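Lactaldehyde dehydrogenase (Escherichia coli, PDB 2IMP) catalyses the NAD-dependent, irreversible oxidation of L-lactaldehyde to L-lactate in L-fucose and L-rhamnose breakdown, and also oxidises glycolaldehyde to glycolate. Local coordinates at residues 77-82 with 110-115; 71-76 with 114-119. All coordinates share one frame; numbering follows the deposited sequence.

Interaction 1 (77-82 with 110-115)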
loop_
_atom_site.group_PDB
_atom_site.type_symbol
_atom_site.label_atom_id
_atom_site.label_comp_id
_atom_site.label_asym_id
_atom_site.label_seq_id
_atom_site.Cartn_x
_atom_site.Cartn_y
_atom_site.Cartn_z
ATOM N N ALA A 77 1.012 -29.808 -5.686
ATOM C CA ALA A 77 1.778 -31.011 -5.404
ATOM C C ALA A 77 1.290 -32.200 -6.263
ATOM O O ALA A 77 2.081 -33.033 -6.695
ATOM C CB ALA A 77 1.681 -31.361 -3.922
ATOM N N GLY A 78 -0.017 -32.244 -6.507
ATOM C CA GLY A 78 -0.579 -33.302 -7.328
ATOM C C GLY A 78 -0.110 -33.130 -8.764
ATOM O O GLY A 78 0.172 -34.108 -9.463
ATOM N N ILE A 79 -0.025 -31.876 -9.206
ATOM C CA ILE A 79 0.439 -31.577 -10.555
ATOM C C ILE A 79 1.911 -32.002 -10.796
ATOM O O ILE A 79 2.229 -32.622 -11.817
ATOM C CB ILE A 79 0.295 -30.067 -10.866
ATOM C CG1 ILE A 79 -1.191 -29.706 -10.987
ATOM C CG2 ILE A 79 1.081 -29.712 -12.130
ATOM C CD1 ILE A 79 -1.459 -28.209 -11.129
ATOM N N ARG A 80 2.791 -31.665 -9.855
ATOM C CA ARG A 80 4.189 -32.049 -9.990
ATOM C C ARG A 80 4.364 -33.587 -10.061
ATOM O O ARG A 80 5.212 -34.090 -10.794
ATOM C CB ARG A 80 5.018 -31.481 -8.832
ATOM C CG ARG A 80 5.078 -29.957 -8.811
ATOM C CD ARG A 80 6.146 -29.434 -7.849
ATOM N NE ARG A 80 6.179 -27.972 -7.830
ATOM C CZ ARG A 80 5.468 -27.214 -7.000
ATOM N NH1 ARG A 80 4.670 -27.778 -6.099
ATOM N NH2 ARG A 80 5.539 -25.890 -7.086
ATOM N N GLU A 81 3.544 -34.308 -9.298
ATOM C CA GLU A 81 3.577 -35.769 -9.300
ATOM C C GLU A 81 3.225 -36.377 -10.683
ATOM O O GLU A 81 3.727 -37.433 -11.060
ATOM C CB GLU A 81 2.602 -36.321 -8.254
ATOM C CG GLU A 81 3.108 -36.284 -6.824
ATOM C CD GLU A 81 2.009 -36.579 -5.816
ATOM O OE1 GLU A 81 1.273 -37.570 -6.012
ATOM O OE2 GLU A 81 1.879 -35.823 -4.826
ATOM N N ARG A 82 2.358 -35.690 -11.415
ATOM C CA ARG A 82 1.940 -36.136 -12.736
ATOM C C ARG A 82 2.486 -35.262 -13.889
ATOM O O ARG A 82 1.976 -35.317 -15.009
ATOM C CB ARG A 82 0.414 -36.155 -12.812
ATOM C CG ARG A 82 -0.225 -37.052 -11.778
ATOM C CD ARG A 82 -1.738 -37.053 -11.876
ATOM N NE ARG A 82 -2.290 -38.099 -11.025
ATOM C CZ ARG A 82 -3.556 -38.505 -11.045
ATOM N NH1 ARG A 82 -4.429 -37.953 -11.875
ATOM N NH2 ARG A 82 -3.939 -39.493 -10.249
ATOM N N ASP A 110 4.269 -23.883 -9.748
ATOM C CA ASP A 110 4.896 -22.801 -8.996
ATOM C C ASP A 110 3.953 -21.586 -8.866
ATOM O O ASP A 110 3.895 -20.937 -7.825
ATOM C CB ASP A 110 6.205 -22.355 -9.658
ATOM C CG ASP A 110 7.264 -23.441 -9.657
ATOM O OD1 ASP A 110 7.245 -24.307 -8.758
ATOM O OD2 ASP A 110 8.128 -23.418 -10.554
ATOM N N TYR A 111 3.212 -21.307 -9.933
ATOM C CA TYR A 111 2.259 -20.203 -9.924
ATOM C C TYR A 111 1.177 -20.395 -8.842
ATOM O O TYR A 111 0.858 -19.471 -8.096
ATOM C CB TYR A 111 1.613 -20.071 -11.304
ATOM C CG TYR A 111 0.747 -18.843 -11.480
ATOM C CD1 TYR A 111 -0.577 -18.834 -11.056
ATOM C CD2 TYR A 111 1.247 -17.703 -12.112
ATOM C CE1 TYR A 111 -1.389 -17.725 -11.259
ATOM C CE2 TYR A 111 0.441 -16.588 -12.321
ATOM C CZ TYR A 111 -0.876 -16.609 -11.896
ATOM O OH TYR A 111 -1.684 -15.524 -12.126
ATOM N N ILE A 112 0.631 -21.607 -8.773
ATOM C CA ILE A 112 -0.377 -21.921 -7.764
ATOM C C ILE A 112 0.180 -21.724 -6.336
ATOM O O ILE A 112 -0.464 -21.111 -5.493
ATOM C CB ILE A 112 -0.902 -23.376 -7.932
ATOM C CG1 ILE A 112 -1.660 -23.497 -9.265
ATOM C CG2 ILE A 112 -1.794 -23.756 -6.752
ATOM C CD1 ILE A 112 -2.213 -24.889 -9.579
ATOM N N ASP A 113 1.376 -22.251 -6.088
ATOM C CA ASP A 113 2.019 -22.074 -4.794
ATOM C C ASP A 113 2.219 -20.578 -4.479
ATOM O O ASP A 113 1.953 -20.127 -3.366
ATOM C CB ASP A 113 3.384 -22.773 -4.755
ATOM C CG ASP A 113 3.271 -24.279 -4.570
ATOM O OD1 ASP A 113 2.231 -24.751 -4.063
ATOM O OD2 ASP A 113 4.240 -24.990 -4.919
ATOM N N TYR A 114 2.703 -19.838 -5.474
ATOM C CA TYR A 114 2.898 -18.401 -5.323
ATOM C C TYR A 114 1.586 -17.700 -4.914
ATOM O O TYR A 114 1.558 -16.923 -3.958
ATOM C CB TYR A 114 3.431 -17.791 -6.630
ATOM C CG TYR A 114 3.304 -16.283 -6.694
ATOM C CD1 TYR A 114 4.170 -15.449 -5.984
ATOM C CD2 TYR A 114 2.266 -15.694 -7.411
ATOM C CE1 TYR A 114 3.990 -14.056 -5.985
ATOM C CE2 TYR A 114 2.075 -14.318 -7.415
ATOM C CZ TYR A 114 2.934 -13.506 -6.702
ATOM O OH TYR A 114 2.699 -12.154 -6.692
ATOM N N MET A 115 0.509 -17.999 -5.637
ATOM C CA MET A 115 -0.791 -17.419 -5.317
ATOM C C MET A 115 -1.303 -17.803 -3.912
ATOM O O MET A 115 -1.861 -16.970 -3.197
ATOM C CB MET A 115 -1.823 -17.822 -6.372
ATOM C CG MET A 115 -1.730 -17.013 -7.661
ATOM S SD MET A 115 -2.143 -15.260 -7.406
ATOM C CE MET A 115 -1.461 -14.527 -8.867
HETATM O O HOH W 1 7.083 -26.942 -10.358
#
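NH2 of Arg80 is gripped by two carboxylates, lying 2.7 Å from OD2 of Asp113 and 2.9 Å from OD1 of Asp110. The three residues form a salt-bridge network across an antiparallel pair of helices, 65-81 and 98-116, in the aldehyde dehydrogenase fold; the axes of the two segments make an angle of 167° and approach to 10.4 Å, a gap that a long side chain such as arginine can span. Its chain is extended from CG to NE, which carries the guanidinium edge-on to both acids. Asp110 OD1 takes an almost straight bond on its anti side, whereas Asp113 OD2 is met from above its carboxylate plane and also receives a weak bond from NH1. The second oxygen of Asp113 is held by Ser76 OG, one turn back from Arg80, which limits how the carboxylate can rotate. An alanine in place of Asp113 would probably leave the Arg80 guanidinium with Asp110 as its one acid in this network, freer to turn, and Ser76 OG without this partner. Beneath the charges, Ile79 and Ile112 meet tip to tip, their CD1 methyls 3.7 Å apart, and these branched apolar chains suit a buried side covered by helix 155-168. A water bridges the arginine to the other acid, accepting from Arg80 NE at 2.9 Å and donating to Asp110 OD1.

Interaction 2 (71-76 with 114-119). With SO4 (sulfate ion), chain C.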
loop_
_atom_site.group_PDB
_atom_site.type_symbol
_atom_site.label_atom_id
_atom_site.label_comp_id
_atom_site.label_asym_id
_atom_site.label_seq_id
_atom_site.Cartn_x
_atom_site.Cartn_y
_atom_site.Cartn_z
ATOM N N TRP A 71 -5.359 -26.064 0.556
ATOM C CA TRP A 71 -5.998 -26.816 -0.514
ATOM C C TRP A 71 -5.288 -26.596 -1.865
ATOM O O TRP A 71 -5.071 -27.542 -2.629
ATOM C CB TRP A 71 -7.478 -26.428 -0.641
ATOM C CG TRP A 71 -8.354 -27.110 0.369
ATOM C CD1 TRP A 71 -9.076 -26.524 1.371
ATOM C CD2 TRP A 71 -8.582 -28.519 0.483
ATOM N NE1 TRP A 71 -9.740 -27.482 2.101
ATOM C CE2 TRP A 71 -9.453 -28.713 1.578
ATOM C CE3 TRP A 71 -8.131 -29.634 -0.235
ATOM C CZ2 TRP A 71 -9.883 -29.985 1.972
ATOM C CZ3 TRP A 71 -8.559 -30.897 0.158
ATOM C CH2 TRP A 71 -9.427 -31.061 1.251
ATOM N N LEU A 72 -4.933 -25.340 -2.135
ATOM C CA LEU A 72 -4.222 -25.007 -3.363
ATOM C C LEU A 72 -2.853 -25.704 -3.439
ATOM O O LEU A 72 -2.458 -26.197 -4.487
ATOM C CB LEU A 72 -4.039 -23.490 -3.486
ATOM C CG LEU A 72 -5.278 -22.645 -3.796
ATOM C CD1 LEU A 72 -4.895 -21.166 -3.785
ATOM C CD2 LEU A 72 -5.843 -23.036 -5.161
ATOM N N ARG A 73 -2.144 -25.741 -2.316
ATOM C CA ARG A 73 -0.846 -26.414 -2.277
ATOM C C ARG A 73 -0.948 -27.924 -2.561
ATOM O O ARG A 73 -0.040 -28.517 -3.138
ATOM C CB ARG A 73 -0.166 -26.180 -0.927
ATOM C CG ARG A 73 0.531 -24.838 -0.859
ATOM C CD ARG A 73 0.835 -24.399 0.557
ATOM N NE ARG A 73 1.425 -23.064 0.534
ATOM C CZ ARG A 73 1.353 -22.186 1.531
ATOM N NH1 ARG A 73 0.712 -22.493 2.655
ATOM N NH2 ARG A 73 1.920 -20.990 1.393
ATOM N N LYS A 74 -2.052 -28.530 -2.139
ATOM C CA LYS A 74 -2.266 -29.940 -2.413
ATOM C C LYS A 74 -2.433 -30.171 -3.914
ATOM O O LYS A 74 -1.978 -31.179 -4.454
ATOM C CB LYS A 74 -3.505 -30.452 -1.675
ATOM C CG LYS A 74 -3.319 -30.515 -0.173
ATOM C CD LYS A 74 -4.579 -30.964 0.530
ATOM C CE LYS A 74 -4.359 -31.011 2.034
ATOM N NZ LYS A 74 -5.624 -31.360 2.748
ATOM N N ILE A 75 -3.085 -29.217 -4.578
ATOM C CA ILE A 75 -3.274 -29.319 -6.013
ATOM C C ILE A 75 -1.944 -29.181 -6.787
ATOM O O ILE A 75 -1.659 -29.967 -7.686
ATOM C CB ILE A 75 -4.281 -28.262 -6.527
ATOM C CG1 ILE A 75 -5.669 -28.561 -5.961
ATOM C CG2 ILE A 75 -4.313 -28.273 -8.057
ATOM C CD1 ILE A 75 -6.707 -27.496 -6.246
ATOM N N SER A 76 -1.139 -28.186 -6.426
ATOM C CA SER A 76 0.143 -28.020 -7.089
ATOM C C SER A 76 1.025 -29.260 -6.899
ATOM O O SER A 76 1.697 -29.701 -7.828
ATOM C CB SER A 76 0.878 -26.782 -6.561
ATOM O OG SER A 76 1.252 -26.950 -5.207
ATOM N N TYR A 114 2.703 -19.838 -5.474
ATOM C CA TYR A 114 2.898 -18.401 -5.323
ATOM C C TYR A 114 1.586 -17.700 -4.914
ATOM O O TYR A 114 1.558 -16.923 -3.958
ATOM C CB TYR A 114 3.431 -17.791 -6.630
ATOM C CG TYR A 114 3.304 -16.283 -6.694
ATOM C CD1 TYR A 114 4.170 -15.449 -5.984
ATOM C CD2 TYR A 114 2.266 -15.694 -7.411
ATOM C CE1 TYR A 114 3.990 -14.056 -5.985
ATOM C CE2 TYR A 114 2.075 -14.318 -7.415
ATOM C CZ TYR A 114 2.934 -13.506 -6.702
ATOM O OH TYR A 114 2.699 -12.154 -6.692
ATOM N N MET A 115 0.509 -17.999 -5.637
ATOM C CA MET A 115 -0.791 -17.419 -5.317
ATOM C C MET A 115 -1.303 -17.803 -3.912
ATOM O O MET A 115 -1.861 -16.970 -3.197
ATOM C CB MET A 115 -1.823 -17.822 -6.372
ATOM C CG MET A 115 -1.730 -17.013 -7.661
ATOM S SD MET A 115 -2.143 -15.260 -7.406
ATOM C CE MET A 115 -1.461 -14.527 -8.867
ATOM N N ALA A 116 -1.093 -19.059 -3.520
ATOM C CA ALA A 116 -1.518 -19.508 -2.199
ATOM C C ALA A 116 -0.873 -18.672 -1.068
ATOM O O ALA A 116 -1.428 -18.538 0.019
ATOM C CB ALA A 116 -1.175 -20.994 -2.007
ATOM N N GLU A 117 0.297 -18.116 -1.366
ATOM C CA GLU A 117 1.032 -17.298 -0.411
ATOM C C GLU A 117 0.348 -15.950 -0.086
ATOM O O GLU A 117 0.742 -15.264 0.853
ATOM C CB GLU A 117 2.456 -17.043 -0.928
ATOM C CG GLU A 117 3.206 -18.320 -1.262
ATOM C CD GLU A 117 4.580 -18.069 -1.849
ATOM O OE1 GLU A 117 4.787 -17.020 -2.496
ATOM O OE2 GLU A 117 5.456 -18.937 -1.679
ATOM N N TRP A 118 -0.659 -15.586 -0.877
ATOM C CA TRP A 118 -1.395 -14.347 -0.633
ATOM C C TRP A 118 -2.394 -14.449 0.536
ATOM O O TRP A 118 -2.880 -13.434 1.033
ATOM C CB TRP A 118 -2.156 -13.904 -1.896
ATOM C CG TRP A 118 -1.296 -13.181 -2.899
ATOM C CD1 TRP A 118 -1.020 -13.575 -4.178
ATOM C CD2 TRP A 118 -0.572 -11.956 -2.691
ATOM N NE1 TRP A 118 -0.166 -12.676 -4.778
ATOM C CE2 TRP A 118 0.125 -11.674 -3.888
ATOM C CE3 TRP A 118 -0.445 -11.074 -1.609
ATOM C CZ2 TRP A 118 0.941 -10.544 -4.037
ATOM C CZ3 TRP A 118 0.373 -9.941 -1.756
ATOM C CH2 TRP A 118 1.053 -9.691 -2.965
ATOM N N ALA A 119 -2.664 -15.680 0.969
ATOM C CA ALA A 119 -3.625 -15.951 2.038
ATOM C C ALA A 119 -3.670 -14.938 3.211
ATOM O O ALA A 119 -4.715 -14.349 3.484
ATOM C CB ALA A 119 -3.405 -17.364 2.591
HETATM S S SO4 C . 0.000 -26.428 4.179
HETATM O O1 SO4 C . 0.414 -26.653 2.779
HETATM O O2 SO4 C . -0.720 -25.144 4.279
HETATM O O3 SO4 C . -0.887 -27.524 4.613
HETATM O O4 SO4 C . 1.196 -26.392 5.042
HETATM O O HOH W 2 4.375 -21.616 -0.651
#
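Helical segment 71-76 and segment 114-119, which includes a type I turn from Ala116 to Ala119 at the C-terminal end of its helix, come nearest at Leu72 and Ala116, whose CA atoms are 6.2 Å apart. This is close packing within the aldehyde dehydrogenase fold, at the border with a second subunit of the homotetramer, and a small residue suits it: with a lone methyl, Ala116 lets the backbones approach. Its CB lies 4.1 Å from Leu72 CB, and the CD1 branch of Leu72 reaches the same methyl and the Ala116 CA. Leucine suits this inner side, since its other neighbours include Leu168 of helix 155-168.

Arg73 starts from the flank of its helix, and its chain, extended from CG to NE, runs past Ala116 so that the methyl sits over one face of the guanidinium, 4.2 Å from NE. NH2 passes Glu117 CG at the guanidinium edge, the two side chains crossing at about a right angle. Within the chain these opposite charges do not touch, NH2 and Glu117 OE2 being 5.1 Å apart; a water joins them instead. Their direct ion pairs are made across the interface: Arg73 NH2 with Glu117 of the second subunit, and Glu117 with both Arg73 and Arg121 of that subunit. A sulfate, probably from the crystallisation liquor and also bound by Ser70, lies beside the CD and NH1 edge of Arg73; NH1 gives its O2, in the guanidinium plane, a weak hydrogen bond of 3.4 Å.

Overall arrangement
Both interactions join helix 65-81 to helix 98-116, on the same side of the chain's centre, with their centres about 8 Å apart. Interaction 1 is partly buried: its isoleucine pair faces inward, while its arginine is paired with two aspartates of the same chain, on the more exposed side. Interaction 2 is more deeply buried, with Arg73 alone of its touching residues partly exposed, and the backbones come nearer at an alanine; its arginine and glutamate find their direct salt-bridge partners in a second subunit. The two contacts also touch, for Asp113 packs against Arg73, and Ile112 on Leu72 and Ser76. One helix pair thus passes from an intrachain ion network to a subunit interface.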